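Local atomic coordinates of importin subunit beta-1 (Saccharomyces cerevisiae, PDB entry 5OWU), a protein that carries proteins into the nucleus together with importin alpha, the adaptor that recognises the classical nuclear localization signal of the cargo. Residues A[9-14]-A[52-57]; A[103-108]-A[149-154]; A[476-481]-A[521-526]; A[697-702]-A[744-749]. All blocks are in the same frame, centred on the assembly; numbering follows the deposited sequence. Where two conformers were deposited one is given.

Contact 1: A[9-14]-A[52-57]; sequences LLENSI and NTKLEG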
loop_
_atom_site.group_PDB
_atom_site.type_symbol
_atom_site.label_atom_id
_atom_site.label_comp_id
_atom_site.label_asym_id
_atom_site.label_seq_id
_atom_site.Cartn_x
_atom_site.Cartn_y
_atom_site.Cartn_z
ATOM N N LEU A 9 -5.617 -11.536 39.697
ATOM C CA LEU A 9 -6.466 -11.413 38.512
ATOM C C LEU A 9 -5.638 -11.419 37.228
ATOM O O LEU A 9 -5.913 -12.194 36.309
ATOM C CB LEU A 9 -7.307 -10.136 38.584
ATOM C CG LEU A 9 -8.570 -10.136 39.444
ATOM C CD1 LEU A 9 -9.159 -8.726 39.442
ATOM C CD2 LEU A 9 -9.591 -11.145 38.934
ATOM N N LEU A 10 -4.635 -10.537 37.131
ATOM C CA LEU A 10 -3.808 -10.489 35.921
ATOM C C LEU A 10 -3.175 -11.850 35.617
ATOM O O LEU A 10 -3.286 -12.389 34.491
ATOM C CB LEU A 10 -2.724 -9.427 36.098
ATOM C CG LEU A 10 -3.206 -7.982 36.185
ATOM C CD1 LEU A 10 -2.270 -7.174 37.053
ATOM C CD2 LEU A 10 -3.287 -7.382 34.801
ATOM N N GLU A 11 -2.494 -12.416 36.619
ATOM C CA GLU A 11 -1.865 -13.716 36.452
ATOM C C GLU A 11 -2.867 -14.731 35.932
ATOM O O GLU A 11 -2.632 -15.369 34.909
ATOM C CB GLU A 11 -1.256 -14.188 37.771
ATOM C CG GLU A 11 -0.026 -13.397 38.212
ATOM C CD GLU A 11 0.754 -14.090 39.318
ATOM O OE1 GLU A 11 0.527 -15.296 39.536
ATOM O OE2 GLU A 11 1.593 -13.434 39.969
ATOM N N ASN A 12 -4.008 -14.875 36.610
ATOM C CA ASN A 12 -5.013 -15.838 36.167
ATOM C C ASN A 12 -5.484 -15.543 34.754
ATOM O O ASN A 12 -5.795 -16.466 33.995
ATOM C CB ASN A 12 -6.208 -15.837 37.117
ATOM C CG ASN A 12 -5.899 -16.501 38.438
ATOM O OD1 ASN A 12 -4.924 -17.243 38.554
ATOM N ND2 ASN A 12 -6.733 -16.246 39.441
ATOM N N SER A 13 -5.544 -14.264 34.385
ATOM C CA SER A 13 -6.012 -13.890 33.061
ATOM C C SER A 13 -5.125 -14.466 31.968
ATOM O O SER A 13 -5.613 -14.747 30.866
ATOM C CB SER A 13 -6.071 -12.366 32.929
ATOM O OG SER A 13 -4.771 -11.831 32.729
ATOM N N ILE A 14 -3.831 -14.651 32.228
ATOM C CA ILE A 14 -2.944 -15.161 31.179
ATOM C C ILE A 14 -2.328 -16.524 31.476
ATOM O O ILE A 14 -1.801 -17.159 30.547
ATOM C CB ILE A 14 -1.823 -14.153 30.846
ATOM C CG1 ILE A 14 -1.186 -13.617 32.122
ATOM C CG2 ILE A 14 -2.378 -13.030 29.972
ATOM C CD1 ILE A 14 0.131 -12.877 31.881
ATOM N N ASN A 52 7.055 -9.678 44.064
ATOM C CA ASN A 52 6.351 -10.891 44.462
ATOM C C ASN A 52 5.425 -11.428 43.376
ATOM O O ASN A 52 4.922 -12.548 43.516
ATOM C CB ASN A 52 5.546 -10.618 45.741
ATOM C CG ASN A 52 4.738 -11.821 46.196
ATOM O OD1 ASN A 52 5.257 -12.933 46.288
ATOM N ND2 ASN A 52 3.455 -11.604 46.466
ATOM N N THR A 53 5.188 -10.670 42.311
ATOM C CA THR A 53 4.309 -11.082 41.226
ATOM C C THR A 53 5.129 -11.662 40.078
ATOM O O THR A 53 6.250 -11.219 39.806
ATOM C CB THR A 53 3.474 -9.894 40.723
ATOM O OG1 THR A 53 2.627 -9.419 41.777
ATOM C CG2 THR A 53 2.606 -10.283 39.532
ATOM N N LYS A 54 4.562 -12.665 39.408
ATOM C CA LYS A 54 5.228 -13.256 38.254
ATOM C C LYS A 54 5.509 -12.190 37.202
ATOM O O LYS A 54 4.723 -11.258 37.009
ATOM C CB LYS A 54 4.371 -14.366 37.654
ATOM C CG LYS A 54 4.171 -15.561 38.574
ATOM C CD LYS A 54 3.166 -16.531 37.976
ATOM C CE LYS A 54 3.800 -17.854 37.599
ATOM N NZ LYS A 54 3.855 -18.781 38.758
ATOM N N LEU A 55 6.637 -12.349 36.505
ATOM C CA LEU A 55 7.073 -11.356 35.529
ATOM C C LEU A 55 5.989 -11.048 34.506
ATOM O O LEU A 55 5.733 -9.882 34.185
ATOM C CB LEU A 55 8.331 -11.841 34.810
ATOM C CG LEU A 55 9.711 -11.430 35.310
ATOM C CD1 LEU A 55 10.717 -11.728 34.203
ATOM C CD2 LEU A 55 9.783 -9.967 35.714
ATOM N N GLU A 56 5.352 -12.085 33.967
ATOM C CA GLU A 56 4.377 -11.858 32.910
ATOM C C GLU A 56 3.183 -11.062 33.408
ATOM O O GLU A 56 2.595 -10.291 32.642
ATOM C CB GLU A 56 3.916 -13.187 32.331
ATOM C CG GLU A 56 4.956 -13.854 31.478
ATOM C CD GLU A 56 4.498 -15.201 31.012
ATOM O OE1 GLU A 56 3.425 -15.269 30.381
ATOM O OE2 GLU A 56 5.204 -16.188 31.292
ATOM N N GLY A 57 2.801 -11.246 34.674
ATOM C CA GLY A 57 1.720 -10.455 35.239
ATOM C C GLY A 57 2.091 -8.994 35.402
ATOM O O GLY A 57 1.253 -8.112 35.211
#
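Glu-11 reaches across from helix 3-15 and takes the backbone N-H of Lys-54 on its OE2. The bond is 3.1 Å from Lys-54 N to Glu-11 OE2 and nearly straight, with 166° at the hydrogen. The N-H arrives from above the carboxylate plane, 47° out of it. The methyl CG2 of Thr-53 lies 3.3 Å from Glu-11 OE2. The other oxygen, Glu-11 OE1, rests 3.3 Å from CD of Lys-54, whose aliphatic chain crosses the glutamate at about a right angle. The ammonium does not close a salt bridge, since Lys-54 NZ stays 4.9 Å from Glu-11 OE1. The opposite charges may still attract weakly. An extended chain beyond CG (chi2 -166°) gives Glu-11 the length to span the gap. Lacking the carboxylate, an alanine here would probably leave Lys-54 N without this acceptor and the start of helix 55-67 less firmly tied. One turn on, Ile-14 lays CD1 3.8 Å from CB of Glu-56. With no side chain on Gly-57 to press on Glu-11 CG, the backbones come close, Gly-57 CA lying 5.0 Å from Glu-11 CA. In the second shell, Asp-50 accepts a hydrogen bond from Thr-53 OG1, and Leu-10 packs on Leu-60 and Ala-61. Lys-54 is the N-cap residue of helix 55-67. The contact joins HEAT 1 to HEAT 2, the neighbour packing of a HEAT-repeat solenoid.

Contact 2: A[103-108]-A[149-154]; sequences ALVSIE and ENVKRA
Leu-104 of helix 90-104 meets Ala-154 of helix 149-165 with both backbone and side chain. Leu-104 O lies 3.2 Å from Ala-154 CB. Leu-104 CD1 packs 3.8 Å from that same methyl CB of Ala-154 and also comes 3.6 Å from Ala-154 O. CG stands anti to the backbone N (chi1 -177°), and this swing carries the leucine branch over to the alanine. Leu-104 also packs on Ile-119 of helix 109-126 and on Met-139 of helix 133-142. Val-105 follows. Val-105 CG1 touches CG2 of Val-151 at 3.8 Å, and the two valines lie side by side, pointing the same way. Ser-106 turns its side chain back into its own loop. Its OG accepts the N-H of Glu-108, which makes an ST turn. The carbonyl of Ser-106 instead faces a water that links the two segments. This water donates to Leu-104 O and, at 2.6 Å, to Ser-106 O, and it accepts from Asn-150 ND2 at 3.2 Å. One water thus gives a partner to two carbonyls of 103-108 and ties them to an amide on the opposing helix. Glu-108 is at the N-cap position of helix 109-126. The turn between the two helices of HEAT 3 is therefore set against the start of a HEAT 4 helix, a contact between successive repeats typical of the HEAT superhelix.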
loop_
_atom_site.group_PDB
_atom_site.type_symbol
_atom_site.label_atom_id
_atom_site.label_comp_id
_atom_site.label_asym_id
_atom_site.label_seq_id
_atom_site.Cartn_x
_atom_site.Cartn_y
_atom_site.Cartn_z
ATOM N N ALA A 103 10.163 1.226 37.702
ATOM C CA ALA A 103 10.296 0.039 36.868
ATOM C C ALA A 103 11.227 0.285 35.681
ATOM O O ALA A 103 11.869 -0.653 35.193
ATOM C CB ALA A 103 8.917 -0.410 36.389
ATOM N N LEU A 104 11.334 1.536 35.220
ATOM C CA LEU A 104 12.144 1.822 34.039
ATOM C C LEU A 104 13.593 1.397 34.241
ATOM O O LEU A 104 14.248 0.933 33.298
ATOM C CB LEU A 104 12.079 3.306 33.699
ATOM C CG LEU A 104 12.834 3.694 32.427
ATOM C CD1 LEU A 104 12.145 3.138 31.194
ATOM C CD2 LEU A 104 12.979 5.203 32.338
ATOM N N VAL A 105 14.107 1.545 35.459
ATOM C CA VAL A 105 15.498 1.230 35.758
ATOM C C VAL A 105 15.639 -0.183 36.328
ATOM O O VAL A 105 16.651 -0.506 36.936
ATOM C CB VAL A 105 16.127 2.277 36.693
ATOM C CG1 VAL A 105 16.056 3.650 36.054
ATOM C CG2 VAL A 105 15.450 2.290 38.066
ATOM N N SER A 106 14.631 -1.027 36.135
ATOM C CA SER A 106 14.704 -2.410 36.583
ATOM C C SER A 106 15.825 -3.155 35.869
ATOM O O SER A 106 16.049 -2.980 34.667
ATOM C CB SER A 106 13.372 -3.109 36.318
ATOM O OG SER A 106 13.495 -4.516 36.434
ATOM N N ILE A 107 16.508 -4.025 36.615
ATOM C CA ILE A 107 17.538 -4.878 36.031
ATOM C C ILE A 107 16.962 -5.910 35.072
ATOM O O ILE A 107 17.716 -6.521 34.306
ATOM C CB ILE A 107 18.336 -5.553 37.167
ATOM C CG1 ILE A 107 19.636 -6.148 36.631
ATOM C CG2 ILE A 107 17.493 -6.625 37.869
ATOM C CD1 ILE A 107 20.633 -6.476 37.723
ATOM N N GLU A 108 15.641 -6.100 35.079
ATOM C CA GLU A 108 14.985 -7.035 34.176
ATOM C C GLU A 108 14.561 -6.293 32.912
ATOM O O GLU A 108 13.660 -5.441 32.982
ATOM C CB GLU A 108 13.778 -7.664 34.857
ATOM C CG GLU A 108 12.842 -8.439 33.934
ATOM C CD GLU A 108 13.547 -9.519 33.139
ATOM O OE1 GLU A 108 13.427 -9.514 31.897
ATOM O OE2 GLU A 108 14.218 -10.370 33.758
ATOM N N GLU A 149 24.453 1.275 31.872
ATOM C CA GLU A 149 23.992 0.963 30.523
ATOM C C GLU A 149 22.486 0.741 30.478
ATOM O O GLU A 149 21.815 1.188 29.540
ATOM C CB GLU A 149 24.714 -0.274 29.992
ATOM C CG GLU A 149 24.327 -0.634 28.559
ATOM C CD GLU A 149 24.832 -1.996 28.142
ATOM O OE1 GLU A 149 26.037 -2.258 28.312
ATOM O OE2 GLU A 149 24.018 -2.807 27.657
ATOM N N ASN A 150 21.937 0.016 31.458
ATOM C CA ASN A 150 20.512 -0.297 31.423
ATOM C C ASN A 150 19.657 0.959 31.560
ATOM O O ASN A 150 18.587 1.049 30.950
ATOM C CB ASN A 150 20.167 -1.309 32.518
ATOM C CG ASN A 150 20.392 -0.766 33.918
ATOM O OD1 ASN A 150 21.502 -0.375 34.279
ATOM N ND2 ASN A 150 19.332 -0.740 34.715
ATOM N N VAL A 151 20.113 1.939 32.339
ATOM C CA VAL A 151 19.341 3.163 32.513
ATOM C C VAL A 151 19.356 3.980 31.227
ATOM O O VAL A 151 18.314 4.475 30.770
ATOM C CB VAL A 151 19.895 3.958 33.710
ATOM C CG1 VAL A 151 19.243 5.325 33.808
ATOM C CG2 VAL A 151 19.685 3.168 34.991
ATOM N N LYS A 152 20.534 4.123 30.618
ATOM C CA LYS A 152 20.627 4.767 29.313
ATOM C C LYS A 152 19.689 4.108 28.313
ATOM O O LYS A 152 18.884 4.775 27.649
ATOM C CB LYS A 152 22.064 4.688 28.795
ATOM C CG LYS A 152 23.078 5.508 29.566
ATOM C CD LYS A 152 24.495 5.133 29.138
ATOM C CE LYS A 152 25.519 6.168 29.578
ATOM N NZ LYS A 152 26.892 5.776 29.169
ATOM N N ARG A 153 19.797 2.788 28.183
ATOM C CA ARG A 153 19.077 2.079 27.132
ATOM C C ARG A 153 17.572 2.139 27.365
ATOM O O ARG A 153 16.801 2.393 26.436
ATOM C CB ARG A 153 19.559 0.629 27.064
ATOM C CG ARG A 153 19.561 0.029 25.660
ATOM C CD ARG A 153 18.156 -0.302 25.176
ATOM N NE ARG A 153 17.582 -1.445 25.883
ATOM C CZ ARG A 153 17.785 -2.718 25.553
ATOM N NH1 ARG A 153 18.561 -3.029 24.516
ATOM N NH2 ARG A 153 17.214 -3.686 26.262
ATOM N N ALA A 154 17.133 1.899 28.602
ATOM C CA ALA A 154 15.704 1.935 28.894
ATOM C C ALA A 154 15.133 3.325 28.651
ATOM O O ALA A 154 14.024 3.469 28.114
ATOM C CB ALA A 154 15.456 1.492 30.334
HETATM O O HOH W 1 16.553 -0.865 33.216
#

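Contact 3: A[476-481]-A[521-526]; sequences TIINLV and FSALTT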
loop_
_atom_site.group_PDB
_atom_site.type_symbol
_atom_site.label_atom_id
_atom_site.label_comp_id
_atom_site.label_asym_id
_atom_site.label_seq_id
_atom_site.Cartn_x
_atom_site.Cartn_y
_atom_site.Cartn_z
ATOM N N THR A 476 5.776 -11.516 -19.808
ATOM C CA THR A 476 6.225 -10.834 -21.014
ATOM C C THR A 476 5.151 -10.856 -22.090
ATOM O O THR A 476 4.946 -9.859 -22.792
ATOM C CB THR A 476 7.516 -11.488 -21.509
ATOM O OG1 THR A 476 8.573 -11.172 -20.593
ATOM C CG2 THR A 476 7.897 -11.028 -22.922
ATOM N N ILE A 477 4.453 -11.983 -22.234
ATOM C CA ILE A 477 3.372 -12.061 -23.213
ATOM C C ILE A 477 2.264 -11.082 -22.850
ATOM O O ILE A 477 1.735 -10.367 -23.713
ATOM C CB ILE A 477 2.854 -13.507 -23.321
ATOM C CG1 ILE A 477 3.905 -14.380 -24.016
ATOM C CG2 ILE A 477 1.537 -13.559 -24.076
ATOM C CD1 ILE A 477 3.649 -15.864 -23.906
ATOM N N ILE A 478 1.908 -11.017 -21.566
ATOM C CA ILE A 478 0.931 -10.022 -21.132
ATOM C C ILE A 478 1.369 -8.631 -21.585
ATOM O O ILE A 478 0.596 -7.890 -22.203
ATOM C CB ILE A 478 0.731 -10.099 -19.608
ATOM C CG1 ILE A 478 -0.040 -11.373 -19.258
ATOM C CG2 ILE A 478 -0.026 -8.867 -19.086
ATOM C CD1 ILE A 478 -0.040 -11.706 -17.768
ATOM N N ASN A 479 2.627 -8.268 -21.314
ATOM C CA ASN A 479 3.113 -6.942 -21.716
ATOM C C ASN A 479 2.999 -6.732 -23.222
ATOM O O ASN A 479 2.567 -5.666 -23.683
ATOM C CB ASN A 479 4.558 -6.755 -21.275
ATOM C CG ASN A 479 4.698 -6.670 -19.784
ATOM O OD1 ASN A 479 3.705 -6.583 -19.071
ATOM N ND2 ASN A 479 5.936 -6.676 -19.297
ATOM N N LEU A 480 3.413 -7.729 -24.008
ATOM C CA LEU A 480 3.339 -7.602 -25.459
ATOM C C LEU A 480 1.921 -7.316 -25.913
ATOM O O LEU A 480 1.683 -6.402 -26.714
ATOM C CB LEU A 480 3.850 -8.873 -26.133
ATOM C CG LEU A 480 5.354 -9.025 -26.289
ATOM C CD1 LEU A 480 5.666 -10.429 -26.787
ATOM C CD2 LEU A 480 5.907 -7.978 -27.243
ATOM N N VAL A 481 0.961 -8.109 -25.430
ATOM C CA VAL A 481 -0.421 -7.942 -25.865
ATOM C C VAL A 481 -0.955 -6.585 -25.425
ATOM O O VAL A 481 -1.587 -5.864 -26.206
ATOM C CB VAL A 481 -1.288 -9.098 -25.332
ATOM C CG1 VAL A 481 -2.772 -8.854 -25.612
ATOM C CG2 VAL A 481 -0.837 -10.405 -25.950
ATOM N N PHE A 521 -2.275 -18.933 -16.637
ATOM C CA PHE A 521 -3.701 -18.634 -16.596
ATOM C C PHE A 521 -3.923 -17.130 -16.615
ATOM O O PHE A 521 -4.810 -16.633 -17.327
ATOM C CB PHE A 521 -4.346 -19.273 -15.368
ATOM C CG PHE A 521 -4.737 -20.716 -15.576
ATOM C CD1 PHE A 521 -5.872 -21.036 -16.306
ATOM C CD2 PHE A 521 -3.979 -21.742 -15.040
ATOM C CE1 PHE A 521 -6.245 -22.356 -16.497
ATOM C CE2 PHE A 521 -4.345 -23.061 -15.232
ATOM C CZ PHE A 521 -5.486 -23.366 -15.966
ATOM N N SER A 522 -3.088 -16.378 -15.891
ATOM C CA SER A 522 -3.239 -14.931 -15.914
ATOM C C SER A 522 -3.081 -14.401 -17.332
ATOM O O SER A 522 -3.875 -13.561 -17.776
ATOM C CB SER A 522 -2.233 -14.269 -14.974
ATOM O OG SER A 522 -2.447 -12.870 -14.939
ATOM N N ALA A 523 -2.090 -14.910 -18.075
ATOM C CA ALA A 523 -1.899 -14.416 -19.433
ATOM C C ALA A 523 -3.091 -14.777 -20.299
ATOM O O ALA A 523 -3.523 -13.963 -21.130
ATOM C CB ALA A 523 -0.601 -14.962 -20.029
ATOM N N LEU A 524 -3.691 -15.950 -20.064
ATOM C CA LEU A 524 -4.882 -16.300 -20.824
ATOM C C LEU A 524 -5.981 -15.277 -20.594
ATOM O O LEU A 524 -6.695 -14.898 -21.531
ATOM C CB LEU A 524 -5.363 -17.707 -20.457
ATOM C CG LEU A 524 -4.536 -18.867 -21.020
ATOM C CD1 LEU A 524 -5.123 -20.175 -20.536
ATOM C CD2 LEU A 524 -4.479 -18.838 -22.538
ATOM N N THR A 525 -6.104 -14.781 -19.363
ATOM C CA THR A 525 -7.110 -13.763 -19.107
ATOM C C THR A 525 -6.842 -12.541 -19.970
ATOM O O THR A 525 -7.745 -12.031 -20.649
ATOM C CB THR A 525 -7.133 -13.418 -17.620
ATOM O OG1 THR A 525 -7.548 -14.582 -16.885
ATOM C CG2 THR A 525 -8.100 -12.288 -17.341
ATOM N N THR A 526 -5.583 -12.099 -20.012
ATOM C CA THR A 526 -5.220 -11.001 -20.899
ATOM C C THR A 526 -5.600 -11.332 -22.338
ATOM O O THR A 526 -6.211 -10.510 -23.034
ATOM C CB THR A 526 -3.719 -10.706 -20.776
ATOM O OG1 THR A 526 -3.429 -10.240 -19.454
ATOM C CG2 THR A 526 -3.275 -9.656 -21.776
#
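Ile-478 lies across Thr-526 at about a right angle and covers the backbone of Ala-523. Ile-478 CG1 does most of the touching, 3.6 Å from Ala-523 CA and 3.7 Å from Ala-523 CB. Ile-478 CG1 is also 3.6 Å from Thr-526 OG1. The other branch, Ile-478 CG2, faces the same hydroxyl, 3.7 Å from Thr-526 OG1, so both branches of the isoleucine border one oxygen. CG1 sits anti to the carbonyl carbon (chi1 -72°), and with chi2 extended the chain runs on until CD1 comes close to Ala-523 N. The two helical segments run nearly parallel, 10° apart, with axes 9.2 Å apart. This is how equivalent helices of successive HEAT repeats stack, here helix 467-484 of HEAT 11 and helix 516-530 of HEAT 12. A turn further along, Val-481 and Thr-526 slide past each other in opposite directions. They meet through methyls, Val-481 CG1 lying 4.0 Å from Thr-526 CG2. Thr-526 thus shows its methyl to the valine and its hydroxyl to the isoleucine. With only a methyl, an alanine in place of Ile-478 would probably open a gap over Ala-523 and leave Thr-526 OG1 without its apolar cover. The small Ala-523 is backed by Leu-503 of helix 496-507, which also meets Leu-524. On the other flank, Asn-479 donates through ND2 to Gly-436 O of helix 425-442.

Contact 4: A[697-702]-A[744-749]; sequences ELKPAV and LDYQIK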
loop_
_atom_site.group_PDB
_atom_site.type_symbol
_atom_site.label_atom_id
_atom_site.label_comp_id
_atom_site.label_asym_id
_atom_site.label_seq_id
_atom_site.Cartn_x
_atom_site.Cartn_y
_atom_site.Cartn_z
ATOM N N GLU A 697 -14.334 -3.836 4.237
ATOM C CA GLU A 697 -14.545 -3.804 2.792
ATOM C C GLU A 697 -16.012 -3.958 2.411
ATOM O O GLU A 697 -16.380 -3.636 1.278
ATOM C CB GLU A 697 -13.728 -4.902 2.105
ATOM C CG GLU A 697 -12.208 -4.729 2.183
ATOM C CD GLU A 697 -11.612 -5.193 3.505
ATOM O OE1 GLU A 697 -12.290 -5.936 4.246
ATOM O OE2 GLU A 697 -10.461 -4.816 3.808
ATOM N N LEU A 698 -16.857 -4.444 3.324
ATOM C CA LEU A 698 -18.271 -4.605 3.006
ATOM C C LEU A 698 -18.961 -3.257 2.873
ATOM O O LEU A 698 -19.796 -3.069 1.979
ATOM C CB LEU A 698 -18.956 -5.460 4.070
ATOM C CG LEU A 698 -20.387 -5.891 3.726
ATOM C CD1 LEU A 698 -20.388 -6.954 2.635
ATOM C CD2 LEU A 698 -21.124 -6.389 4.956
ATOM N N LYS A 699 -18.611 -2.302 3.733
ATOM C CA LYS A 699 -19.309 -1.018 3.722
ATOM C C LYS A 699 -19.280 -0.350 2.350
ATOM O O LYS A 699 -20.357 -0.017 1.826
ATOM C CB LYS A 699 -18.722 -0.111 4.809
ATOM C CG LYS A 699 -19.179 1.335 4.753
ATOM C CD LYS A 699 -19.125 1.989 6.135
ATOM C CE LYS A 699 -18.845 3.479 6.038
ATOM N NZ LYS A 699 -19.234 4.224 7.276
ATOM N N PRO A 700 -18.126 -0.125 1.716
ATOM C CA PRO A 700 -18.159 0.501 0.381
ATOM C C PRO A 700 -18.957 -0.298 -0.640
ATOM O O PRO A 700 -19.768 0.280 -1.380
ATOM C CB PRO A 700 -16.671 0.609 0.007
ATOM C CG PRO A 700 -15.945 -0.299 0.956
ATOM C CD PRO A 700 -16.751 -0.324 2.203
ATOM N N ALA A 701 -18.773 -1.619 -0.682
ATOM C CA ALA A 701 -19.500 -2.447 -1.638
ATOM C C ALA A 701 -21.004 -2.200 -1.546
ATOM O O ALA A 701 -21.662 -1.880 -2.545
ATOM C CB ALA A 701 -19.181 -3.922 -1.397
ATOM N N VAL A 702 -21.557 -2.300 -0.339
ATOM C CA VAL A 702 -22.992 -2.087 -0.178
ATOM C C VAL A 702 -23.372 -0.687 -0.643
ATOM O O VAL A 702 -24.344 -0.507 -1.390
ATOM C CB VAL A 702 -23.410 -2.353 1.277
ATOM C CG1 VAL A 702 -24.878 -2.025 1.490
ATOM C CG2 VAL A 702 -23.150 -3.812 1.611
ATOM N N LEU A 744 -6.378 6.238 5.366
ATOM C CA LEU A 744 -6.728 7.211 4.335
ATOM C C LEU A 744 -7.181 6.512 3.058
ATOM O O LEU A 744 -8.142 6.949 2.411
ATOM C CB LEU A 744 -5.547 8.152 4.068
ATOM C CG LEU A 744 -4.284 7.641 3.366
ATOM C CD1 LEU A 744 -4.410 7.691 1.843
ATOM C CD2 LEU A 744 -3.075 8.455 3.812
ATOM N N ASP A 745 -6.519 5.410 2.690
ATOM C CA ASP A 745 -6.928 4.681 1.492
ATOM C C ASP A 745 -8.315 4.073 1.664
ATOM O O ASP A 745 -9.149 4.138 0.748
ATOM C CB ASP A 745 -5.909 3.592 1.158
ATOM C CG ASP A 745 -4.608 4.154 0.625
ATOM O OD1 ASP A 745 -4.616 5.292 0.106
ATOM O OD2 ASP A 745 -3.577 3.454 0.721
ATOM N N TYR A 746 -8.581 3.470 2.826
ATOM C CA TYR A 746 -9.918 2.948 3.078
ATOM C C TYR A 746 -10.960 4.053 2.965
ATOM O O TYR A 746 -12.011 3.866 2.341
ATOM C CB TYR A 746 -9.993 2.289 4.454
ATOM C CG TYR A 746 -11.394 1.833 4.784
ATOM C CD1 TYR A 746 -11.962 0.745 4.130
ATOM C CD2 TYR A 746 -12.163 2.505 5.729
ATOM C CE1 TYR A 746 -13.249 0.331 4.415
ATOM C CE2 TYR A 746 -13.453 2.098 6.023
ATOM C CZ TYR A 746 -13.991 1.010 5.361
ATOM O OH TYR A 746 -15.271 0.597 5.648
ATOM N N GLN A 747 -10.682 5.216 3.558
ATOM C CA GLN A 747 -11.622 6.328 3.461
ATOM C C GLN A 747 -11.863 6.706 2.006
ATOM O O GLN A 747 -12.993 7.031 1.622
ATOM C CB GLN A 747 -11.107 7.532 4.244
ATOM C CG GLN A 747 -12.119 8.661 4.362
ATOM C CD GLN A 747 -11.504 10.031 4.134
ATOM O OE1 GLN A 747 -10.568 10.182 3.350
ATOM N NE2 GLN A 747 -12.032 11.038 4.822
ATOM N N ILE A 748 -10.810 6.669 1.180
ATOM C CA ILE A 748 -10.989 6.941 -0.245
ATOM C C ILE A 748 -11.925 5.913 -0.866
ATOM O O ILE A 748 -12.763 6.248 -1.709
ATOM C CB ILE A 748 -9.629 6.973 -0.967
ATOM C CG1 ILE A 748 -8.796 8.174 -0.502
ATOM C CG2 ILE A 748 -9.815 7.006 -2.488
ATOM C CD1 ILE A 748 -9.336 9.530 -0.927
ATOM N N LYS A 749 -11.798 4.644 -0.471
ATOM C CA LYS A 749 -12.709 3.637 -1.003
ATOM C C LYS A 749 -14.150 3.951 -0.618
ATOM O O LYS A 749 -15.061 3.871 -1.455
ATOM C CB LYS A 749 -12.302 2.249 -0.511
ATOM C CG LYS A 749 -11.068 1.691 -1.205
ATOM C CD LYS A 749 -11.407 1.152 -2.589
ATOM C CE LYS A 749 -10.180 1.090 -3.492
ATOM N NZ LYS A 749 -9.760 2.445 -3.954
#
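Helix 698-702 and helix 744-749 run side by side in nearly the same direction, 20° apart with axes 10.2 Å apart, and their backbones come nearest at Pro-700 and Lys-749. Tyr-746 carries most of the side-chain contact. With chi1 at 176° the ring swings away from its own backbone N and out to Lys-699 and Pro-700. Tyr-746 OH comes 3.6 Å from CB of Lys-699, whose extended chain crosses the tyrosine at about a right angle. Pro-700 also crosses the tyrosine squarely, with CD 3.9 Å from Tyr-746 OH and 4.2 Å from Tyr-746 CE1. Pro-700 CB lies 3.9 Å from the carbonyl O of Lys-749. The polar end of the tyrosine is held by Arg-696, next to Glu-697 in the chain. OH hydrogen-bonds to the Arg-696 carbonyl, and the arginine side chain makes a cation-pi contact with the ring. Lys-749 turns its ammonium to Glu-752 in a salt bridge. Between 697-702 and 744-749 themselves the contact is van der Waals; the polar tie between HEAT 16 and HEAT 17 is made just outside, where Arg-696 anchors Tyr-746.

Overall arrangement
The four contacts come in series along the chain, each joining two successive HEAT repeats: HEAT 1 and 2, 3 and 4, 11 and 12, 16 and 17. Contacts 1 and 2 have centres about 21 Å apart and touch, through Leu-55 CD1 and Glu-108 CD at 3.7 Å in one of the two Glu-108 conformers. They also share helix 109-126, on which Leu-55 and Ser-106 pack. Contact 3 lies on the opposite side of the chain's centre, about 58 Å from each of them between centres. Contact 4 sits nearer the centre, about 30 Å from contact 3 between centres. Short-range packing between neighbours thus builds the long, all-helical solenoid of this import receptor.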